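PDB 3SLI: intramolecular trans-sialidase from Macrobdella decora, which cleaves terminal sialic acid from sialylated glycans by intramolecular transfer, releasing it as 2,7-anhydro-Neu5Ac. Local coordinates for residues A[55-60]-A[151-156]; A[64-69]-A[158-163]; A[523-528]-A[541-546]. All blocks are in the same frame, centred on the assembly; numbering follows the deposited sequence.

Interaction 1: A[55-60]-A[151-156]; sequences FSVGNS and DNVTLG
Asp151 OD1 is gripped by two donors that reach it from opposite faces of the carboxylate plane: Ser60 N across the contact at 2.9 Å and Asn152 ND2 at 3.0 Å, the latter nearly straight (173°). The other oxygen, Asp151 OD2, takes Ser60 OG at 2.7 Å on its syn side, which ties the carboxylate at both ends. This lies where an antiparallel strand pair of the concanavalin-like domain ends in a classic beta bulge, Asp151 and Asn152 both facing Gly58. Gly58 O receives Asp151 N at 2.8 Å from above its carbonyl plane, and the bond from Asn152 N is weak. In Asn152, chi1 (79°) sets the amide over this side of the sheet and chi2 (89°) turns ND2 to Asp151 and OD1 to Thr154 OG1 and water 1, which both donate. That water also donates to Ser56 OG, a group hydrogen-bonded to Gly157 O as well. The other sheet face is apolar: Phe55, Val57, Val153 and Leu155 pack there, and Val31 of helix 28-31 touches the first three. On the Phe55 ring, CE1 meets Val153 CG1 obliquely at 3.7 Å, and Leu155 CD1 lies in the ring plane, 3.8 Å from Phe55 CD1.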
ATOM      1  N   PHE A  55     -28.027  10.745   6.435  1.00 11.93           N
ATOM      2  CA  PHE A  55     -28.913  11.905   6.522  1.00 12.82           C
ATOM      3  C   PHE A  55     -29.356  12.281   5.114  1.00 12.43           C
ATOM      4  O   PHE A  55     -28.540  12.267   4.189  1.00 13.43           O
ATOM      5  CB  PHE A  55     -28.127  13.069   7.145  1.00 11.49           C
ATOM      6  CG  PHE A  55     -28.837  14.399   7.097  1.00 12.79           C
ATOM      7  CD1 PHE A  55     -29.778  14.738   8.069  1.00 15.62           C
ATOM      8  CD2 PHE A  55     -28.545  15.324   6.091  1.00 12.97           C
ATOM      9  CE1 PHE A  55     -30.421  15.984   8.044  1.00 14.73           C
ATOM     10  CE2 PHE A  55     -29.183  16.573   6.056  1.00 13.11           C
ATOM     11  CZ  PHE A  55     -30.121  16.899   7.037  1.00 10.50           C
ATOM     12  N   SER A  56     -30.633  12.629   4.958  1.00 11.29           N
ATOM     13  CA  SER A  56     -31.171  13.027   3.655  1.00 10.17           C
ATOM     14  C   SER A  56     -32.312  14.037   3.774  1.00  8.39           C
ATOM     15  O   SER A  56     -33.000  14.110   4.796  1.00  9.58           O
ATOM     16  CB  SER A  56     -31.686  11.811   2.873  1.00  6.04           C
ATOM     17  OG  SER A  56     -32.786  11.211   3.529  1.00  8.77           O
ATOM     18  N   VAL A  57     -32.507  14.789   2.705  1.00  8.11           N
ATOM     19  CA  VAL A  57     -33.559  15.786   2.609  1.00 11.25           C
ATOM     20  C   VAL A  57     -33.995  15.705   1.148  1.00 11.47           C
ATOM     21  O   VAL A  57     -33.153  15.742   0.244  1.00 13.14           O
ATOM     22  CB  VAL A  57     -33.036  17.226   2.905  1.00 12.19           C
ATOM     23  CG1 VAL A  57     -34.193  18.227   2.869  1.00 11.19           C
ATOM     24  CG2 VAL A  57     -32.353  17.284   4.264  1.00 11.76           C
ATOM     25  N   GLY A  58     -35.288  15.534   0.909  1.00 11.04           N
ATOM     26  CA  GLY A  58     -35.744  15.459  -0.464  1.00 11.16           C
ATOM     27  C   GLY A  58     -37.238  15.340  -0.646  1.00 10.97           C
ATOM     28  O   GLY A  58     -38.030  15.610   0.266  1.00 12.22           O
ATOM     29  N   ASN A  59     -37.616  14.943  -1.854  1.00 11.44           N
ATOM     30  CA  ASN A  59     -39.007  14.776  -2.248  1.00 11.09           C
ATOM     31  C   ASN A  59     -39.347  13.280  -2.256  1.00 13.84           C
ATOM     32  O   ASN A  59     -38.818  12.526  -3.075  1.00 14.37           O
ATOM     33  CB  ASN A  59     -39.185  15.373  -3.639  1.00 11.35           C
ATOM     34  CG  ASN A  59     -40.612  15.351  -4.100  1.00 10.34           C
ATOM     35  OD1 ASN A  59     -41.435  14.598  -3.578  1.00 11.59           O
ATOM     36  ND2 ASN A  59     -40.920  16.173  -5.094  1.00 13.13           N
ATOM     37  N   SER A  60     -40.254  12.870  -1.373  1.00 13.12           N
ATOM     38  CA  SER A  60     -40.635  11.462  -1.238  1.00 12.65           C
ATOM     39  C   SER A  60     -41.744  10.969  -2.168  1.00 14.98           C
ATOM     40  O   SER A  60     -42.069   9.774  -2.158  1.00 13.63           O
ATOM     41  CB  SER A  60     -41.097  11.200   0.196  1.00 15.02           C
ATOM     42  OG  SER A  60     -42.376  11.789   0.419  1.00 12.77           O
ATOM     43  N   ASP A 151     -40.062  17.492   0.888  1.00 15.49           N
ATOM     44  CA  ASP A 151     -41.133  17.259   1.851  1.00 14.33           C
ATOM     45  C   ASP A 151     -40.707  16.424   3.056  1.00 14.25           C
ATOM     46  O   ASP A 151     -41.552  15.958   3.821  1.00 14.27           O
ATOM     47  CB  ASP A 151     -42.331  16.584   1.154  1.00 16.58           C
ATOM     48  CG  ASP A 151     -42.037  15.145   0.703  1.00 18.65           C
ATOM     49  OD1 ASP A 151     -40.870  14.698   0.766  1.00 17.38           O
ATOM     50  OD2 ASP A 151     -42.990  14.452   0.288  1.00 15.04           O
ATOM     51  N   ASN A 152     -39.403  16.215   3.224  1.00 12.91           N
ATOM     52  CA  ASN A 152     -38.938  15.408   4.344  1.00 13.37           C
ATOM     53  C   ASN A 152     -37.459  15.590   4.666  1.00 11.74           C
ATOM     54  O   ASN A 152     -36.666  16.014   3.818  1.00 12.44           O
ATOM     55  CB  ASN A 152     -39.228  13.916   4.086  1.00 11.51           C
ATOM     56  CG  ASN A 152     -38.208  13.266   3.144  1.00 14.67           C
ATOM     57  OD1 ASN A 152     -37.178  12.757   3.591  1.00 13.89           O
ATOM     58  ND2 ASN A 152     -38.492  13.283   1.848  1.00 10.86           N
ATOM     59  N   VAL A 153     -37.127  15.303   5.922  1.00 13.39           N
ATOM     60  CA  VAL A 153     -35.767  15.349   6.444  1.00 12.48           C
ATOM     61  C   VAL A 153     -35.721  14.003   7.148  1.00 11.91           C
ATOM     62  O   VAL A 153     -36.508  13.747   8.070  1.00 11.80           O
ATOM     63  CB  VAL A 153     -35.552  16.485   7.474  1.00 13.86           C
ATOM     64  CG1 VAL A 153     -34.116  16.436   8.002  1.00 11.48           C
ATOM     65  CG2 VAL A 153     -35.827  17.838   6.832  1.00 13.80           C
ATOM     66  N   THR A 154     -34.822  13.133   6.698  1.00 12.66           N
ATOM     67  CA  THR A 154     -34.732  11.785   7.239  1.00 12.01           C
ATOM     68  C   THR A 154     -33.317  11.341   7.610  1.00 12.34           C
ATOM     69  O   THR A 154     -32.332  11.700   6.962  1.00 12.08           O
ATOM     70  CB  THR A 154     -35.332  10.761   6.217  1.00 12.19           C
ATOM     71  OG1 THR A 154     -36.681  11.131   5.900  1.00 13.35           O
ATOM     72  CG2 THR A 154     -35.326   9.343   6.774  1.00  9.35           C
ATOM     73  N   LEU A 155     -33.256  10.538   8.659  1.00 13.83           N
ATOM     74  CA  LEU A 155     -32.021   9.965   9.168  1.00 13.57           C
ATOM     75  C   LEU A 155     -32.093   8.466   8.838  1.00 12.35           C
ATOM     76  O   LEU A 155     -33.168   7.858   8.918  1.00 10.52           O
ATOM     77  CB  LEU A 155     -32.000  10.141  10.691  1.00 16.74           C
ATOM     78  CG  LEU A 155     -30.892  10.863  11.453  1.00 16.14           C
ATOM     79  CD1 LEU A 155     -30.448  12.113  10.734  1.00 13.41           C
ATOM     80  CD2 LEU A 155     -31.384  11.153  12.877  1.00 12.37           C
ATOM     81  N   GLY A 156     -30.965   7.888   8.426  1.00 14.76           N
ATOM     82  CA  GLY A 156     -30.910   6.460   8.132  1.00 12.77           C
ATOM     83  C   GLY A 156     -31.547   5.936   6.860  1.00 12.62           C
ATOM     84  O   GLY A 156     -31.812   4.737   6.745  1.00 14.62           O
TER
HETATM   85  O   HOH W   1     -35.207  11.523   2.236  1.00 11.25           O

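Interaction 2: A[64-69]-A[158-163]; sequences NQDRHF and TKRQGK
One face of the His68 imidazole carries the Thr158 methyl, and the edge of the Arg160 guanidinium faces Gln65 and Asp66. Thr158 CG2 stands 3.8 Å from the His68 ring centroid and 14° off its normal, a CH-pi contact displaced toward the rim. At the imidazole edge, in plane, water 2 is hydrogen-bonded to His68 ND1 at 2.9 Å and donates to Lys159 O, so it bridges the two segments. The contact joins two turns of the concanavalin-like domain: the type I turn of residues 64-67, leading into strand 67-74, and the type I' turn of residues 160-163, which closes the tight hairpin of strands 158-160 and 163-165. No backbone-to-backbone hydrogen bond links the segments, and the polar link is made mainly by one arginine. A bend at chi3 (80°) turns the Arg160 head onto the first turn, where NE and NH2 both donate hydrogen bonds to Gln65 O, at 2.8 and 2.9 Å. This is a side-on grip on a single acceptor; NE is tilted moderately from the carbonyl plane and NH2 stands well above it. Arg160 NH2 also forms a salt bridge with Asp66 OD1 at 2.9 Å, although the hydrogen bond within it is weak. Arg84 makes a further long, weak ion pair with that carboxylate. The imidazole and guanidinium planes are nearly perpendicular (81°), with His68 CE1 3.6 Å from Arg160 NE in an oblique approach. Beyond the arginine, the Gln65 and Gln161 amides lie close without a hydrogen bond between them; Gln161 OE1 is instead hydrogen-bonded to Gly63 N. The aliphatic parts also meet, Gln65 CB lying 4.0 Å from Arg160 CB.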
ATOM      1  N   ASN A  64     -40.751  11.258  -8.199  1.00 14.74           N
ATOM      2  CA  ASN A  64     -39.720  12.202  -7.780  1.00 14.49           C
ATOM      3  C   ASN A  64     -38.556  11.557  -7.032  1.00 13.73           C
ATOM      4  O   ASN A  64     -37.851  12.219  -6.276  1.00 13.05           O
ATOM      5  CB  ASN A  64     -40.356  13.318  -6.953  1.00 14.20           C
ATOM      6  CG  ASN A  64     -41.367  14.108  -7.752  1.00 14.94           C
ATOM      7  OD1 ASN A  64     -42.533  14.238  -7.364  1.00 19.53           O
ATOM      8  ND2 ASN A  64     -40.948  14.584  -8.906  1.00 12.56           N
ATOM      9  N   GLN A  65     -38.298  10.292  -7.356  1.00 14.30           N
ATOM     10  CA  GLN A  65     -37.234   9.506  -6.729  1.00 13.72           C
ATOM     11  C   GLN A  65     -35.811  10.004  -6.991  1.00 12.88           C
ATOM     12  O   GLN A  65     -34.865   9.535  -6.348  1.00 15.38           O
ATOM     13  CB  GLN A  65     -37.352   8.022  -7.117  1.00 14.37           C
ATOM     14  CG  GLN A  65     -37.179   7.725  -8.613  1.00 14.61           C
ATOM     15  CD  GLN A  65     -38.486   7.712  -9.408  1.00 19.35           C
ATOM     16  OE1 GLN A  65     -38.520   7.217 -10.529  1.00 25.70           O
ATOM     17  NE2 GLN A  65     -39.562   8.234  -8.830  1.00 14.92           N
ATOM     18  N   ASP A  66     -35.642  10.902  -7.957  1.00 12.07           N
ATOM     19  CA  ASP A  66     -34.319  11.461  -8.257  1.00 13.35           C
ATOM     20  C   ASP A  66     -34.182  12.908  -7.751  1.00 12.70           C
ATOM     21  O   ASP A  66     -33.319  13.664  -8.204  1.00 11.06           O
ATOM     22  CB  ASP A  66     -34.012  11.394  -9.762  1.00 15.58           C
ATOM     23  CG  ASP A  66     -33.798   9.966 -10.261  1.00 17.34           C
ATOM     24  OD1 ASP A  66     -33.681   9.035  -9.432  1.00 16.29           O
ATOM     25  OD2 ASP A  66     -33.738   9.778 -11.495  1.00 13.72           O
ATOM     26  N   ARG A  67     -35.037  13.280  -6.807  1.00 12.08           N
ATOM     27  CA  ARG A  67     -35.014  14.616  -6.228  1.00 12.71           C
ATOM     28  C   ARG A  67     -34.704  14.505  -4.735  1.00 12.59           C
ATOM     29  O   ARG A  67     -35.610  14.318  -3.912  1.00 11.65           O
ATOM     30  CB  ARG A  67     -36.360  15.309  -6.438  1.00 11.42           C
ATOM     31  CG  ARG A  67     -36.750  15.479  -7.895  1.00 11.69           C
ATOM     32  CD  ARG A  67     -38.084  16.202  -8.017  1.00 12.62           C
ATOM     33  NE  ARG A  67     -38.608  16.154  -9.379  1.00 10.48           N
ATOM     34  CZ  ARG A  67     -38.222  16.952 -10.369  1.00 11.92           C
ATOM     35  NH1 ARG A  67     -37.297  17.886 -10.177  1.00 12.44           N
ATOM     36  NH2 ARG A  67     -38.758  16.803 -11.572  1.00 14.06           N
ATOM     37  N   HIS A  68     -33.422  14.601  -4.393  1.00 10.67           N
ATOM     38  CA  HIS A  68     -33.007  14.500  -3.001  1.00 11.88           C
ATOM     39  C   HIS A  68     -31.525  14.782  -2.820  1.00 12.68           C
ATOM     40  O   HIS A  68     -30.761  14.818  -3.785  1.00 13.37           O
ATOM     41  CB  HIS A  68     -33.304  13.086  -2.457  1.00 13.03           C
ATOM     42  CG  HIS A  68     -32.665  11.977  -3.249  1.00 12.54           C
ATOM     43  ND1 HIS A  68     -33.393  11.091  -4.012  1.00 13.79           N
ATOM     44  CD2 HIS A  68     -31.366  11.613  -3.391  1.00 15.26           C
ATOM     45  CE1 HIS A  68     -32.576  10.230  -4.591  1.00 15.97           C
ATOM     46  NE2 HIS A  68     -31.339  10.524  -4.232  1.00 13.69           N
ATOM     47  N   PHE A  69     -31.137  14.968  -1.565  1.00 12.57           N
ATOM     48  CA  PHE A  69     -29.754  15.170  -1.182  1.00 11.68           C
ATOM     49  C   PHE A  69     -29.521  14.181  -0.050  1.00  9.71           C
ATOM     50  O   PHE A  69     -30.378  14.027   0.819  1.00  9.87           O
ATOM     51  CB  PHE A  69     -29.493  16.585  -0.648  1.00 13.26           C
ATOM     52  CG  PHE A  69     -28.244  16.680   0.204  1.00 13.85           C
ATOM     53  CD1 PHE A  69     -26.982  16.717  -0.387  1.00 13.37           C
ATOM     54  CD2 PHE A  69     -28.332  16.660   1.601  1.00 13.86           C
ATOM     55  CE1 PHE A  69     -25.828  16.727   0.395  1.00 13.53           C
ATOM     56  CE2 PHE A  69     -27.184  16.668   2.392  1.00 14.13           C
ATOM     57  CZ  PHE A  69     -25.931  16.701   1.788  1.00 13.62           C
ATOM     58  N   THR A 158     -33.148   7.321   2.559  1.00 12.69           N
ATOM     59  CA  THR A 158     -33.582   8.367   1.636  1.00 13.02           C
ATOM     60  C   THR A 158     -34.963   7.963   1.141  1.00 14.96           C
ATOM     61  O   THR A 158     -35.135   6.859   0.625  1.00 10.97           O
ATOM     62  CB  THR A 158     -32.628   8.497   0.438  1.00 12.47           C
ATOM     63  OG1 THR A 158     -31.374   9.034   0.884  1.00 11.48           O
ATOM     64  CG2 THR A 158     -33.221   9.415  -0.634  1.00  9.60           C
ATOM     65  N   LYS A 159     -35.957   8.822   1.353  1.00 13.66           N
ATOM     66  CA  LYS A 159     -37.313   8.507   0.925  1.00 12.61           C
ATOM     67  C   LYS A 159     -37.473   8.668  -0.582  1.00 13.65           C
ATOM     68  O   LYS A 159     -37.226   9.749  -1.142  1.00 12.68           O
ATOM     69  CB  LYS A 159     -38.336   9.350   1.695  1.00 12.71           C
ATOM     70  CG  LYS A 159     -38.390   8.998   3.174  1.00 14.63           C
ATOM     71  CD  LYS A 159     -39.492   9.738   3.915  1.00 13.91           C
ATOM     72  CE  LYS A 159     -39.551   9.276   5.360  1.00 15.69           C
ATOM     73  NZ  LYS A 159     -40.666   9.902   6.122  1.00 14.64           N
ATOM     74  N   ARG A 160     -37.810   7.561  -1.243  1.00 15.91           N
ATOM     75  CA  ARG A 160     -37.999   7.533  -2.694  1.00 16.90           C
ATOM     76  C   ARG A 160     -39.335   6.854  -2.971  1.00 17.35           C
ATOM     77  O   ARG A 160     -39.536   5.693  -2.618  1.00 14.90           O
ATOM     78  CB  ARG A 160     -36.860   6.767  -3.369  1.00 15.34           C
ATOM     79  CG  ARG A 160     -35.479   7.284  -2.996  1.00 15.34           C
ATOM     80  CD  ARG A 160     -34.383   6.581  -3.779  1.00 13.19           C
ATOM     81  NE  ARG A 160     -34.244   7.121  -5.128  1.00 13.45           N
ATOM     82  CZ  ARG A 160     -33.448   6.606  -6.057  1.00 17.87           C
ATOM     83  NH1 ARG A 160     -32.723   5.526  -5.783  1.00 18.23           N
ATOM     84  NH2 ARG A 160     -33.365   7.177  -7.253  1.00 14.40           N
ATOM     85  N   GLN A 161     -40.266   7.617  -3.535  1.00 17.48           N
ATOM     86  CA  GLN A 161     -41.612   7.132  -3.835  1.00 17.21           C
ATOM     87  C   GLN A 161     -42.236   6.407  -2.642  1.00 16.14           C
ATOM     88  O   GLN A 161     -42.763   5.293  -2.772  1.00 15.08           O
ATOM     89  CB  GLN A 161     -41.623   6.252  -5.087  1.00 18.23           C
ATOM     90  CG  GLN A 161     -41.074   6.953  -6.311  1.00 16.76           C
ATOM     91  CD  GLN A 161     -41.422   6.237  -7.602  1.00 20.73           C
ATOM     92  OE1 GLN A 161     -42.401   6.582  -8.269  1.00 20.00           O
ATOM     93  NE2 GLN A 161     -40.611   5.254  -7.975  1.00 15.72           N
ATOM     94  N   GLY A 162     -42.156   7.055  -1.480  1.00 14.48           N
ATOM     95  CA  GLY A 162     -42.728   6.520  -0.256  1.00 15.14           C
ATOM     96  C   GLY A 162     -42.026   5.343   0.396  1.00 16.54           C
ATOM     97  O   GLY A 162     -42.558   4.765   1.347  1.00 18.03           O
ATOM     98  N   LYS A 163     -40.837   4.999  -0.093  1.00 16.97           N
ATOM     99  CA  LYS A 163     -40.066   3.876   0.442  1.00 17.52           C
ATOM    100  C   LYS A 163     -38.742   4.360   1.009  1.00 15.09           C
ATOM    101  O   LYS A 163     -38.193   5.370   0.559  1.00 14.78           O
ATOM    102  CB  LYS A 163     -39.742   2.868  -0.672  1.00 16.61           C
ATOM    103  CG  LYS A 163     -40.934   2.282  -1.387  1.00 23.67           C
ATOM    104  CD  LYS A 163     -41.694   1.339  -0.489  1.00 31.46           C
ATOM    105  CE  LYS A 163     -42.857   0.695  -1.230  1.00 39.06           C
ATOM    106  NZ  LYS A 163     -43.566  -0.286  -0.360  1.00 41.96           N
TER
HETATM  107  O   HOH W   2     -36.242  11.104  -3.679  1.00 13.00           O

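Interaction 3: A[523-528]-A[541-546]; sequences DGSLKT and TSIDGG
Leu526 and Ser542 form a hydrogen-bonded antiparallel pair in a beta-propeller hairpin, each satisfying the other's backbone: Leu526 N reaches Ser542 O at 3.0 Å, almost straight (171°), and Ser542 N reaches Leu526 O at 2.9 Å. On the neighbouring pair, Lys527 and Thr541 run side by side; a bend at chi4 (-59°) brings Lys527 NZ to 2.9 Å from Thr541 OG1, and its charge also meets Glu539 in a salt bridge. Residues 542-549 read Ser-Ile-Asp-Gly-Gly-Glu-Thr-Trp, the Asp-box signature of sialidases, here in the turn after strand 538-542. Ser542 OG accepts Gly546 N at 2.8 Å and is also hydrogen-bonded to Thr548 O. In the other segment, Asp523 OD1 takes Ser525 N at 2.9 Å, making an Asx turn, and Ser525 OG at 2.7 Å on its syn lone pair. Water 3 joins the turns, accepting from Gly545 N at 2.7 Å and donating to Gly524 O at 3.0 Å. Leu526 CD1 packs against the backbone between Gly545 and Gly546. Each turn thus has a side-chain oxygen accepting backbone N-H, and Asp544 OD2, hydrogen-bonded to Thr548 OG1, also braces the Asp box; two backbone bonds and Lys527 join the strands, and water 3 links the turns.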
ATOM      1  N   ASP A 523      13.262 -27.582  13.734  1.00 17.14           N
ATOM      2  CA  ASP A 523      14.573 -28.171  13.462  1.00 17.35           C
ATOM      3  C   ASP A 523      15.445 -27.385  12.502  1.00 17.59           C
ATOM      4  O   ASP A 523      16.561 -27.809  12.190  1.00 18.24           O
ATOM      5  CB  ASP A 523      14.445 -29.634  12.985  1.00 17.54           C
ATOM      6  CG  ASP A 523      13.769 -29.774  11.622  1.00 19.87           C
ATOM      7  OD1 ASP A 523      13.407 -28.760  10.994  1.00 21.84           O
ATOM      8  OD2 ASP A 523      13.596 -30.924  11.169  1.00 16.58           O
ATOM      9  N   GLY A 524      14.936 -26.255  12.020  1.00 15.15           N
ATOM     10  CA  GLY A 524      15.705 -25.451  11.092  1.00 13.87           C
ATOM     11  C   GLY A 524      15.253 -25.562   9.652  1.00 14.67           C
ATOM     12  O   GLY A 524      15.709 -24.785   8.807  1.00 14.97           O
ATOM     13  N   SER A 525      14.416 -26.554   9.340  1.00 13.17           N
ATOM     14  CA  SER A 525      13.918 -26.689   7.975  1.00 11.98           C
ATOM     15  C   SER A 525      13.032 -25.460   7.724  1.00 12.88           C
ATOM     16  O   SER A 525      12.662 -24.754   8.670  1.00 14.11           O
ATOM     17  CB  SER A 525      13.154 -28.005   7.766  1.00  9.25           C
ATOM     18  OG  SER A 525      12.143 -28.202   8.732  1.00 14.76           O
ATOM     19  N   LEU A 526      12.693 -25.196   6.471  1.00 13.26           N
ATOM     20  CA  LEU A 526      11.907 -24.011   6.165  1.00 14.64           C
ATOM     21  C   LEU A 526      10.650 -24.303   5.366  1.00 16.08           C
ATOM     22  O   LEU A 526      10.620 -25.234   4.556  1.00 15.12           O
ATOM     23  CB  LEU A 526      12.770 -23.037   5.354  1.00 12.06           C
ATOM     24  CG  LEU A 526      14.191 -22.696   5.827  1.00 14.01           C
ATOM     25  CD1 LEU A 526      14.938 -21.999   4.701  1.00 12.33           C
ATOM     26  CD2 LEU A 526      14.172 -21.838   7.083  1.00 11.53           C
ATOM     27  N   LYS A 527       9.617 -23.498   5.602  1.00 13.77           N
ATOM     28  CA  LYS A 527       8.370 -23.591   4.854  1.00 10.60           C
ATOM     29  C   LYS A 527       8.134 -22.190   4.302  1.00 12.21           C
ATOM     30  O   LYS A 527       8.269 -21.200   5.026  1.00 11.77           O
ATOM     31  CB  LYS A 527       7.192 -24.014   5.736  1.00 11.92           C
ATOM     32  CG  LYS A 527       7.126 -25.513   6.020  1.00 12.33           C
ATOM     33  CD  LYS A 527       5.803 -25.897   6.662  1.00 12.41           C
ATOM     34  CE  LYS A 527       5.746 -27.378   7.005  1.00 17.27           C
ATOM     35  NZ  LYS A 527       5.922 -28.238   5.797  1.00 18.88           N
ATOM     36  N   THR A 528       7.878 -22.108   3.005  1.00 11.32           N
ATOM     37  CA  THR A 528       7.619 -20.836   2.344  1.00 13.50           C
ATOM     38  C   THR A 528       6.168 -20.837   1.860  1.00 14.40           C
ATOM     39  O   THR A 528       5.674 -21.851   1.352  1.00 13.14           O
ATOM     40  CB  THR A 528       8.601 -20.624   1.171  1.00 12.34           C
ATOM     41  OG1 THR A 528       9.924 -20.436   1.694  1.00 13.90           O
ATOM     42  CG2 THR A 528       8.213 -19.414   0.323  1.00 11.93           C
ATOM     43  N   THR A 541       8.414 -26.670   0.927  1.00 14.11           N
ATOM     44  CA  THR A 541       9.308 -26.966   2.048  1.00 14.42           C
ATOM     45  C   THR A 541      10.738 -27.293   1.605  1.00 13.31           C
ATOM     46  O   THR A 541      10.948 -27.827   0.516  1.00 14.94           O
ATOM     47  CB  THR A 541       8.748 -28.144   2.890  1.00 14.49           C
ATOM     48  OG1 THR A 541       7.406 -27.846   3.296  1.00 15.72           O
ATOM     49  CG2 THR A 541       9.603 -28.397   4.138  1.00 12.09           C
ATOM     50  N   SER A 542      11.708 -26.907   2.431  1.00 13.77           N
ATOM     51  CA  SER A 542      13.119 -27.157   2.169  1.00 14.16           C
ATOM     52  C   SER A 542      13.747 -27.751   3.415  1.00 17.21           C
ATOM     53  O   SER A 542      13.548 -27.242   4.525  1.00 14.34           O
ATOM     54  CB  SER A 542      13.855 -25.865   1.824  1.00 15.26           C
ATOM     55  OG  SER A 542      15.224 -26.110   1.537  1.00 13.76           O
ATOM     56  N   ILE A 543      14.522 -28.817   3.220  1.00 20.21           N
ATOM     57  CA  ILE A 543      15.210 -29.508   4.307  1.00 21.02           C
ATOM     58  C   ILE A 543      16.713 -29.276   4.171  1.00 20.12           C
ATOM     59  O   ILE A 543      17.496 -29.817   4.945  1.00 21.49           O
ATOM     60  CB  ILE A 543      14.959 -31.043   4.265  1.00 24.69           C
ATOM     61  CG1 ILE A 543      13.479 -31.342   4.064  1.00 30.41           C
ATOM     62  CG2 ILE A 543      15.371 -31.681   5.583  1.00 31.42           C
ATOM     63  CD1 ILE A 543      12.595 -30.766   5.136  1.00 31.22           C
ATOM     64  N   ASP A 544      17.119 -28.472   3.193  1.00 18.45           N
ATOM     65  CA  ASP A 544      18.538 -28.199   2.987  1.00 19.87           C
ATOM     66  C   ASP A 544      18.894 -26.709   2.998  1.00 18.92           C
ATOM     67  O   ASP A 544      19.666 -26.226   2.156  1.00 18.84           O
ATOM     68  CB  ASP A 544      19.048 -28.883   1.707  1.00 18.73           C
ATOM     69  CG  ASP A 544      18.317 -28.429   0.448  1.00 22.85           C
ATOM     70  OD1 ASP A 544      17.399 -27.580   0.527  1.00 20.88           O
ATOM     71  OD2 ASP A 544      18.676 -28.923  -0.640  1.00 22.30           O
ATOM     72  N   GLY A 545      18.304 -25.985   3.944  1.00 18.75           N
ATOM     73  CA  GLY A 545      18.575 -24.566   4.082  1.00 16.33           C
ATOM     74  C   GLY A 545      18.166 -23.695   2.914  1.00 16.00           C
ATOM     75  O   GLY A 545      18.763 -22.642   2.692  1.00 15.76           O
ATOM     76  N   GLY A 546      17.154 -24.127   2.165  1.00 15.33           N
ATOM     77  CA  GLY A 546      16.684 -23.348   1.031  1.00 15.53           C
ATOM     78  C   GLY A 546      17.346 -23.591  -0.319  1.00 16.79           C
ATOM     79  O   GLY A 546      17.092 -22.849  -1.276  1.00 17.02           O
TER
HETATM   80  O   HOH W   3      16.774 -25.810   6.202  1.00 35.09           O

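Interactions 1 and 2 are neighbours, their centres 8 Å apart, and their segments alternate along the chain. Strands 51-58 and 67-74 are adjacent in the six-stranded sheet of the N-terminal concanavalin-like domain, and strands 152-155 and 158-160 are consecutive in sequence. Direct links run between them: Val57 O lies 2.8 Å from Phe69 N and Ser60 O lies 2.8 Å from Gly162 N, both probable hydrogen bonds. Together they tie an early part of that domain to a part some 90 residues later. Interaction 3 comes later in the chain, in the propeller, its centre about 62 Å from each of the others and across the chain's centre. The separation is consistent with two distinct domains.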